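Local coordinates for nuclease-like protein (PDB 6GRB) that resolves four-way (Holliday) DNA junctions as a GEN1 nuclease, this chain being its N-terminal part, and probably also cuts 5'-flaps, at residues G51-A56 with T313-F318; I323-V328 with V390-G395; S17-A22 with F372-T377. One frame throughout, in Å; residues are numbered along the deposited sequence.

Contact 1. Residues G51-A56 with T313-F318; sequences GGSNPA and TFDWTF
Ser-53 and Asp-315 supply the polar part of this contact, and it is slight: Ser-53 OG donates a weak hydrogen bond to Asp-315 OD1 at 3.4 Å. Asp-315, with positive phi, follows a helix end, and its side chain leaves the backbone facing Ser-53. Other polar atoms come close without bonding. Thr-313 O lies 3.4 Å from Asn-54 OD1 and equally near Ser-53 O, each pair being two acceptors, so proximity here is not attraction.

Van der Waals contact does the rest. Ser-53 CB sits 3.2 Å from Thr-313 O, the closest approach between the segments. The Thr-313 methyl, its CG2 anti to the backbone N, runs against the Asn-54 amide, with CG2 3.5 Å from CG and 3.6 Å from ND2, and the two side chains cross at about a right angle. Thr-313 OG1 turns to Phe-309 O within its own helix. The Phe-314 ring meets the backbone obliquely, CD1 lying 3.7 Å from Ser-53 O.

That ring also rests CD2 over the centre of the Trp-316 ring, 3.7 Å above its plane. Phe-61 of helix 55-70 meets both rings edge-to-face. The contact thus sets the loop leading into helix 55-70, in the XPG N-terminal region, against the turn joining helix 303-313 to helix 318-340, at the protein surface.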
loop_
_atom_site.group_PDB
_atom_site.type_symbol
_atom_site.label_atom_id
_atom_site.label_comp_id
_atom_site.label_asym_id
_atom_site.label_seq_id
_atom_site.Cartn_x
_atom_site.Cartn_y
_atom_site.Cartn_z
ATOM N N GLY A 51 23.486 -2.752 -10.534
ATOM C CA GLY A 51 24.589 -1.852 -10.202
ATOM C C GLY A 51 24.759 -1.610 -8.713
ATOM O O GLY A 51 23.834 -1.745 -7.910
ATOM N N GLY A 52 25.987 -1.233 -8.340
ATOM C CA GLY A 52 26.271 -0.791 -6.986
ATOM C C GLY A 52 26.319 -1.925 -5.971
ATOM O O GLY A 52 26.675 -3.064 -6.281
ATOM N N SER A 53 25.952 -1.594 -4.732
ATOM C CA SER A 53 25.889 -2.555 -3.634
ATOM C C SER A 53 24.461 -2.625 -3.118
ATOM O O SER A 53 23.853 -1.587 -2.821
ATOM C CB SER A 53 26.830 -2.167 -2.491
ATOM O OG SER A 53 28.132 -1.911 -2.982
ATOM N N ASN A 54 23.935 -3.854 -3.013
ATOM C CA ASN A 54 22.573 -4.160 -2.578
ATOM C C ASN A 54 21.533 -3.326 -3.327
ATOM O O ASN A 54 20.836 -2.516 -2.698
ATOM C CB ASN A 54 22.420 -3.948 -1.065
ATOM C CG ASN A 54 23.295 -4.894 -0.238
ATOM O OD1 ASN A 54 24.512 -4.894 -0.378
ATOM N ND2 ASN A 54 22.674 -5.670 0.647
ATOM N N PRO A 55 21.375 -3.519 -4.647
ATOM C CA PRO A 55 20.394 -2.713 -5.383
ATOM C C PRO A 55 18.958 -3.017 -5.011
ATOM O O PRO A 55 18.142 -2.096 -5.011
ATOM C CB PRO A 55 20.698 -3.051 -6.848
ATOM C CG PRO A 55 21.193 -4.450 -6.801
ATOM C CD PRO A 55 22.016 -4.516 -5.526
ATOM N N ALA A 56 18.625 -4.267 -4.672
ATOM C CA ALA A 56 17.277 -4.637 -4.246
ATOM C C ALA A 56 16.808 -3.798 -3.060
ATOM O O ALA A 56 15.615 -3.479 -2.962
ATOM C CB ALA A 56 17.221 -6.110 -3.909
ATOM N N THR A 313 25.945 -0.528 3.579
ATOM C CA THR A 313 25.178 -1.321 2.624
ATOM C C THR A 313 25.290 -0.813 1.189
ATOM O O THR A 313 25.338 -1.619 0.257
ATOM C CB THR A 313 23.711 -1.369 3.055
ATOM O OG1 THR A 313 23.649 -1.451 4.485
ATOM C CG2 THR A 313 23.006 -2.586 2.427
ATOM N N PHE A 314 25.338 0.495 0.973
ATOM C CA PHE A 314 25.371 1.003 -0.389
ATOM C C PHE A 314 26.768 1.414 -0.806
ATOM O O PHE A 314 26.982 1.757 -1.977
ATOM C CB PHE A 314 24.399 2.181 -0.540
ATOM C CG PHE A 314 22.992 1.863 -0.109
ATOM C CD1 PHE A 314 22.500 0.559 -0.177
ATOM C CD2 PHE A 314 22.149 2.869 0.372
ATOM C CE1 PHE A 314 21.198 0.265 0.220
ATOM C CE2 PHE A 314 20.852 2.577 0.762
ATOM C CZ PHE A 314 20.378 1.282 0.689
ATOM N N ASP A 315 27.665 1.440 0.154
ATOM C CA ASP A 315 29.011 1.867 -0.058
ATOM C C ASP A 315 29.073 3.362 -0.250
ATOM O O ASP A 315 29.961 3.863 -0.879
ATOM C CB ASP A 315 29.652 1.134 -1.209
ATOM C CG ASP A 315 30.781 0.267 -0.763
ATOM O OD1 ASP A 315 30.765 -0.914 -1.074
ATOM O OD2 ASP A 315 31.672 0.757 -0.079
ATOM N N TRP A 316 28.082 4.068 0.253
ATOM C CA TRP A 316 28.090 5.531 0.226
ATOM C C TRP A 316 29.121 6.013 1.248
ATOM O O TRP A 316 28.805 6.515 2.334
ATOM C CB TRP A 316 26.706 6.108 0.502
ATOM C CG TRP A 316 25.671 5.784 -0.559
ATOM C CD1 TRP A 316 25.861 5.069 -1.720
ATOM C CD2 TRP A 316 24.292 6.162 -0.549
ATOM N NE1 TRP A 316 24.682 4.977 -2.422
ATOM C CE2 TRP A 316 23.705 5.647 -1.728
ATOM C CE3 TRP A 316 23.492 6.881 0.345
ATOM C CZ2 TRP A 316 22.354 5.825 -2.028
ATOM C CZ3 TRP A 316 22.149 7.061 0.038
ATOM C CH2 TRP A 316 21.600 6.538 -1.142
ATOM N N THR A 317 30.385 5.834 0.877
ATOM C CA THR A 317 31.496 6.058 1.791
ATOM C C THR A 317 32.028 7.486 1.704
ATOM O O THR A 317 31.944 8.135 0.660
ATOM C CB THR A 317 32.626 5.079 1.499
ATOM O OG1 THR A 317 33.015 5.209 0.128
ATOM C CG2 THR A 317 32.168 3.643 1.768
ATOM N N PHE A 318 32.550 7.973 2.835
ATOM C CA PHE A 318 33.275 9.240 2.919
ATOM C C PHE A 318 32.384 10.417 2.556
ATOM O O PHE A 318 31.151 10.295 2.567
ATOM C CB PHE A 318 34.515 9.202 2.025
ATOM C CG PHE A 318 35.344 7.957 2.203
ATOM C CD1 PHE A 318 35.554 7.428 3.469
ATOM C CD2 PHE A 318 35.898 7.301 1.102
ATOM C CE1 PHE A 318 36.313 6.279 3.648
ATOM C CE2 PHE A 318 36.672 6.141 1.268
ATOM C CZ PHE A 318 36.872 5.630 2.545
#

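Contact 2. Residues I323-V328 with V390-G395; sequences IKLIKV and VGLDPG
Ile-323, Leu-325 and Ile-326 present one side of a helix to Val-390, Leu-392 and Pro-394; the side chains meet through apolar carbons alone, with backbone oxygens touched at the margin. The evidence for close packing is in the branches. Pro-394 offers CB and CG to two isoleucines a turn apart: CG lies 3.8 Å from Ile-323 CG1 and 4.1 Å from Ile-326 CD1. Both isoleucines cross the proline at about a right angle. With CG1 anti to the carbonyl carbon (chi1 -68°) and chi2 extended, Ile-326 carries its CD1 out to the proline while its other branch stays behind for Val-390.

The partner segment belongs to the Gen1 C-terminal domain, whose three-stranded antiparallel sheet and helix are consistent with the chromodomain known from human GEN1; 390-395 is the chain leaving helix 386-390, and it docks here on helix 318-340. Gly-391, at positive phi, ends helix 386-390 between two residues, Val-390 and Leu-392, whose side chains both start out toward helix 318-340.

The second apolar group lies nearer the helix 386-390 end. Val-390 CG2 approaches Ile-326 CG2 at 4.0 Å and the backbone atom Ile-326 O at 3.9 Å, touching side chain and main chain together. Beyond it, Leu-392 CD1 meets Leu-325 CD2 at 4.2 Å. Ile-303 and Arg-307 of helix 303-313 add to this layer, both touching Leu-392, while Pro-435 packs on Ile-323 and Ile-326.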
loop_
_atom_site.group_PDB
_atom_site.type_symbol
_atom_site.label_atom_id
_atom_site.label_comp_id
_atom_site.label_asym_id
_atom_site.label_seq_id
_atom_site.Cartn_x
_atom_site.Cartn_y
_atom_site.Cartn_z
ATOM N N ILE A 323 27.265 13.380 1.318
ATOM C CA ILE A 323 26.598 14.410 0.519
ATOM C C ILE A 323 25.464 13.803 -0.296
ATOM O O ILE A 323 24.450 14.463 -0.551
ATOM C CB ILE A 323 27.628 15.129 -0.374
ATOM C CG1 ILE A 323 28.502 16.051 0.481
ATOM C CG2 ILE A 323 26.955 15.886 -1.518
ATOM C CD1 ILE A 323 29.745 16.528 -0.236
ATOM N N LYS A 324 25.608 12.536 -0.702
ATOM C CA LYS A 324 24.565 11.894 -1.493
ATOM C C LYS A 324 23.352 11.535 -0.633
ATOM O O LYS A 324 22.209 11.623 -1.095
ATOM C CB LYS A 324 25.110 10.640 -2.178
ATOM N N LEU A 325 23.582 11.137 0.620
ATOM C CA LEU A 325 22.469 10.878 1.522
ATOM C C LEU A 325 21.673 12.142 1.761
ATOM O O LEU A 325 20.437 12.104 1.793
ATOM C CB LEU A 325 22.973 10.297 2.850
ATOM C CG LEU A 325 22.007 10.167 4.032
ATOM C CD1 LEU A 325 20.844 9.238 3.726
ATOM C CD2 LEU A 325 22.747 9.690 5.239
ATOM N N ILE A 326 22.376 13.273 1.905
ATOM C CA ILE A 326 21.745 14.575 2.143
ATOM C C ILE A 326 20.827 14.952 0.991
ATOM O O ILE A 326 19.685 15.359 1.202
ATOM C CB ILE A 326 22.823 15.652 2.363
ATOM C CG1 ILE A 326 23.570 15.420 3.671
ATOM C CG2 ILE A 326 22.213 17.026 2.353
ATOM C CD1 ILE A 326 24.981 16.005 3.653
ATOM N N LYS A 327 21.329 14.856 -0.245
ATOM C CA LYS A 327 20.526 15.241 -1.407
ATOM C C LYS A 327 19.236 14.433 -1.478
ATOM O O LYS A 327 18.160 14.984 -1.735
ATOM C CB LYS A 327 21.335 15.077 -2.697
ATOM N N VAL A 328 19.325 13.125 -1.222
ATOM C CA VAL A 328 18.190 12.222 -1.387
ATOM C C VAL A 328 17.220 12.330 -0.219
ATOM O O VAL A 328 16.000 12.270 -0.401
ATOM C CB VAL A 328 18.707 10.786 -1.566
ATOM C CG1 VAL A 328 17.539 9.797 -1.575
ATOM C CG2 VAL A 328 19.524 10.695 -2.838
ATOM N N VAL A 390 19.176 18.357 7.114
ATOM C CA VAL A 390 19.468 16.959 7.426
ATOM C C VAL A 390 20.250 16.836 8.733
ATOM O O VAL A 390 20.025 15.901 9.510
ATOM C CB VAL A 390 20.205 16.298 6.240
ATOM C CG1 VAL A 390 20.652 14.877 6.581
ATOM C CG2 VAL A 390 19.303 16.264 5.016
ATOM N N GLY A 391 21.170 17.764 9.008
ATOM C CA GLY A 391 21.887 17.759 10.263
ATOM C C GLY A 391 23.252 17.109 10.219
ATOM O O GLY A 391 24.013 17.242 11.189
ATOM N N LEU A 392 23.599 16.432 9.133
ATOM C CA LEU A 392 24.948 15.908 8.994
ATOM C C LEU A 392 25.868 16.953 8.377
ATOM O O LEU A 392 25.434 17.881 7.694
ATOM C CB LEU A 392 24.961 14.626 8.155
ATOM C CG LEU A 392 24.418 13.482 8.997
ATOM C CD1 LEU A 392 24.394 12.172 8.252
ATOM C CD2 LEU A 392 25.245 13.374 10.277
ATOM N N ASP A 393 27.161 16.779 8.635
ATOM C CA ASP A 393 28.199 17.699 8.206
ATOM C C ASP A 393 29.168 16.964 7.281
ATOM O O ASP A 393 29.807 15.988 7.716
ATOM C CB ASP A 393 28.911 18.247 9.444
ATOM C CG ASP A 393 29.871 19.370 9.127
ATOM O OD1 ASP A 393 29.682 20.080 8.105
ATOM O OD2 ASP A 393 30.822 19.541 9.917
ATOM N N PRO A 394 29.285 17.354 6.005
ATOM C CA PRO A 394 30.218 16.652 5.103
ATOM C C PRO A 394 31.683 16.691 5.531
ATOM O O PRO A 394 32.394 15.700 5.313
ATOM C CB PRO A 394 30.005 17.377 3.767
ATOM C CG PRO A 394 28.596 17.828 3.817
ATOM C CD PRO A 394 28.339 18.200 5.257
ATOM N N GLY A 395 32.158 17.795 6.120
ATOM C CA GLY A 395 33.564 17.956 6.487
ATOM C C GLY A 395 34.057 17.044 7.604
ATOM O O GLY A 395 35.272 16.950 7.803
#

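Contact 3. Residues S17-A22 with F372-T377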
loop_
_atom_site.group_PDB
_atom_site.type_symbol
_atom_site.label_atom_id
_atom_site.label_comp_id
_atom_site.label_asym_id
_atom_site.label_seq_id
_atom_site.Cartn_x
_atom_site.Cartn_y
_atom_site.Cartn_z
ATOM N N SER A 17 -3.044 9.028 -8.420
ATOM C CA SER A 17 -1.820 9.522 -7.806
ATOM C C SER A 17 -1.810 9.255 -6.298
ATOM O O SER A 17 -2.680 9.743 -5.569
ATOM C CB SER A 17 -1.709 11.018 -8.097
ATOM O OG SER A 17 -0.898 11.691 -7.162
ATOM N N LEU A 18 -0.813 8.502 -5.827
ATOM C CA LEU A 18 -0.673 8.254 -4.390
ATOM C C LEU A 18 -0.623 9.556 -3.592
ATOM O O LEU A 18 -1.167 9.653 -2.485
ATOM C CB LEU A 18 0.585 7.427 -4.131
ATOM C CG LEU A 18 0.795 6.836 -2.742
ATOM C CD1 LEU A 18 -0.503 6.215 -2.219
ATOM C CD2 LEU A 18 1.905 5.792 -2.791
ATOM N N CYS A 19 0.034 10.571 -4.143
ATOM C CA CYS A 19 -0.012 11.887 -3.527
ATOM C C CYS A 19 -1.448 12.404 -3.403
ATOM O O CYS A 19 -1.786 13.064 -2.416
ATOM C CB CYS A 19 0.862 12.858 -4.320
ATOM S SG CYS A 19 0.636 14.587 -3.868
ATOM N N LYS A 20 -2.312 12.129 -4.387
ATOM C CA LYS A 20 -3.685 12.623 -4.259
ATOM C C LYS A 20 -4.438 11.895 -3.152
ATOM O O LYS A 20 -5.217 12.512 -2.423
ATOM C CB LYS A 20 -4.450 12.501 -5.568
ATOM C CG LYS A 20 -5.829 13.137 -5.459
ATOM C CD LYS A 20 -6.626 13.076 -6.730
ATOM C CE LYS A 20 -8.108 13.189 -6.420
ATOM N NZ LYS A 20 -8.340 14.462 -5.690
ATOM N N LEU A 21 -4.213 10.590 -2.997
ATOM C CA LEU A 21 -4.862 9.862 -1.913
ATOM C C LEU A 21 -4.383 10.356 -0.564
ATOM O O LEU A 21 -5.181 10.539 0.359
ATOM C CB LEU A 21 -4.591 8.368 -2.034
ATOM C CG LEU A 21 -5.278 7.609 -3.149
ATOM C CD1 LEU A 21 -4.619 6.240 -3.264
ATOM C CD2 LEU A 21 -6.769 7.482 -2.865
ATOM N N ALA A 22 -3.070 10.537 -0.417
ATOM C CA ALA A 22 -2.528 11.008 0.854
ATOM C C ALA A 22 -3.077 12.389 1.217
ATOM O O ALA A 22 -3.486 12.625 2.360
ATOM C CB ALA A 22 -0.999 11.039 0.787
ATOM N N PHE A 372 -0.125 17.032 -13.527
ATOM C CA PHE A 372 -0.943 15.839 -13.752
ATOM C C PHE A 372 -0.418 14.615 -13.015
ATOM O O PHE A 372 -1.159 13.635 -12.883
ATOM C CB PHE A 372 -1.042 15.504 -15.245
ATOM C CG PHE A 372 0.280 15.126 -15.874
ATOM C CD1 PHE A 372 0.770 13.825 -15.788
ATOM C CD2 PHE A 372 1.029 16.077 -16.556
ATOM C CE1 PHE A 372 1.976 13.488 -16.341
ATOM C CE2 PHE A 372 2.231 15.746 -17.133
ATOM C CZ PHE A 372 2.711 14.451 -17.026
ATOM N N SER A 373 0.848 14.628 -12.580
ATOM C CA SER A 373 1.419 13.480 -11.878
ATOM C C SER A 373 0.900 13.355 -10.454
ATOM O O SER A 373 1.101 12.314 -9.825
ATOM C CB SER A 373 2.953 13.561 -11.841
ATOM O OG SER A 373 3.400 14.433 -10.813
ATOM N N THR A 374 0.278 14.402 -9.919
ATOM C CA THR A 374 -0.399 14.376 -8.623
ATOM C C THR A 374 -1.919 14.415 -8.779
ATOM O O THR A 374 -2.630 14.724 -7.822
ATOM C CB THR A 374 0.062 15.553 -7.769
ATOM O OG1 THR A 374 -0.183 16.758 -8.505
ATOM C CG2 THR A 374 1.547 15.445 -7.424
ATOM N N ASP A 375 -2.422 14.112 -9.980
ATOM C CA ASP A 375 -3.825 14.325 -10.358
ATOM C C ASP A 375 -4.279 15.726 -9.930
ATOM O O ASP A 375 -5.365 15.935 -9.370
ATOM C CB ASP A 375 -4.730 13.219 -9.793
ATOM C CG ASP A 375 -4.283 11.817 -10.230
ATOM O OD1 ASP A 375 -3.697 11.667 -11.308
ATOM O OD2 ASP A 375 -4.497 10.843 -9.477
ATOM N N ALA A 376 -3.386 16.694 -10.171
ATOM C CA ALA A 376 -3.613 18.117 -9.911
ATOM C C ALA A 376 -3.737 18.434 -8.418
ATOM O O ALA A 376 -4.578 19.232 -8.011
ATOM C CB ALA A 376 -4.828 18.626 -10.674
ATOM N N THR A 377 -2.905 17.816 -7.587
ATOM C CA THR A 377 -2.744 18.317 -6.228
ATOM C C THR A 377 -1.938 19.609 -6.259
ATOM O O THR A 377 -0.858 19.651 -6.871
ATOM C CB THR A 377 -2.033 17.322 -5.336
ATOM O OG1 THR A 377 -2.657 16.043 -5.451
ATOM C CG2 THR A 377 -2.119 17.783 -3.889
#
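Ser-17 OG is engaged from both segments: it donates a weak hydrogen bond to Ser-373 O across the contact and accepts from Lys-20 N at 3.1 Å, the N-cap bond of helix 18-29. With OG anti to the backbone N (chi1 157°), the hydroxyl reaches Lys-20 N. It is also packed 3.1 Å from Thr-374 CA, which puts the helix start directly on the opposing backbone.

Ser-17 N donates to Asp-375 OD2 at 2.6 Å, the shorter of the two bonds between the segments, and nearly straight at 172°. The amide reaches OD2 from above the carboxylate plane, 35° out of it. The other oxygen, OD1, is hydrogen-bonded to His-168 NE2, so the carboxylate is gripped at both oxygens and its rotation is fixed.

The opposing backbone is a beta turn of Thr-374 to Thr-377, with Asp-375 and Ala-376 both in the left-handed helical region, nearer type III' than type I'. Thr-374 O accepts two bonds, from Thr-377 N and from Thr-377 OG1; the hydroxyl bond, 2.7 Å long, arrives in the carbonyl plane on a lone pair.

Next to this, Cys-19 SG faces both threonines, 3.8 Å from Thr-374 CG2 and 3.9 Å from Thr-377 OG1. The Lys-20 chain crosses Asp-375 at about a right angle, CD lying 3.6 Å from Asp-375 CB, before NZ goes to a salt bridge with Asp-24.

The contact presses the hairpin turn between strands 364-371 and 377-384 of the Gen1 C-terminal domain onto the junction of edge strand 14-17 with helix 18-29, beside strand 168-173 of the nuclease sheet.

From the N terminus, residues 17-22 open contact 3 and 51-56 open contact 1. Contact 1 closes first, at 313-318, over a loop of 256 residues nested wholly inside that of contact 3. Contact 2 then opens at 323-328; contact 3 closes at 372-377 before contact 2 does at 390-395, so these two loops cross. Contacts 1 and 2 adjoin, Trp-316 CZ3 lying 4.1 Å from Leu-325 CA, whereas contact 3 stands apart, its nearest atoms about 16 Å from contact 2 and about 17 Å from contact 1. Contacts 2 and 3 thereby hold the C-terminal domain at two places, on helix 318-340 and on the XPG N-terminal region, which contact 1 joins to the 303-313/318-340 helix turn.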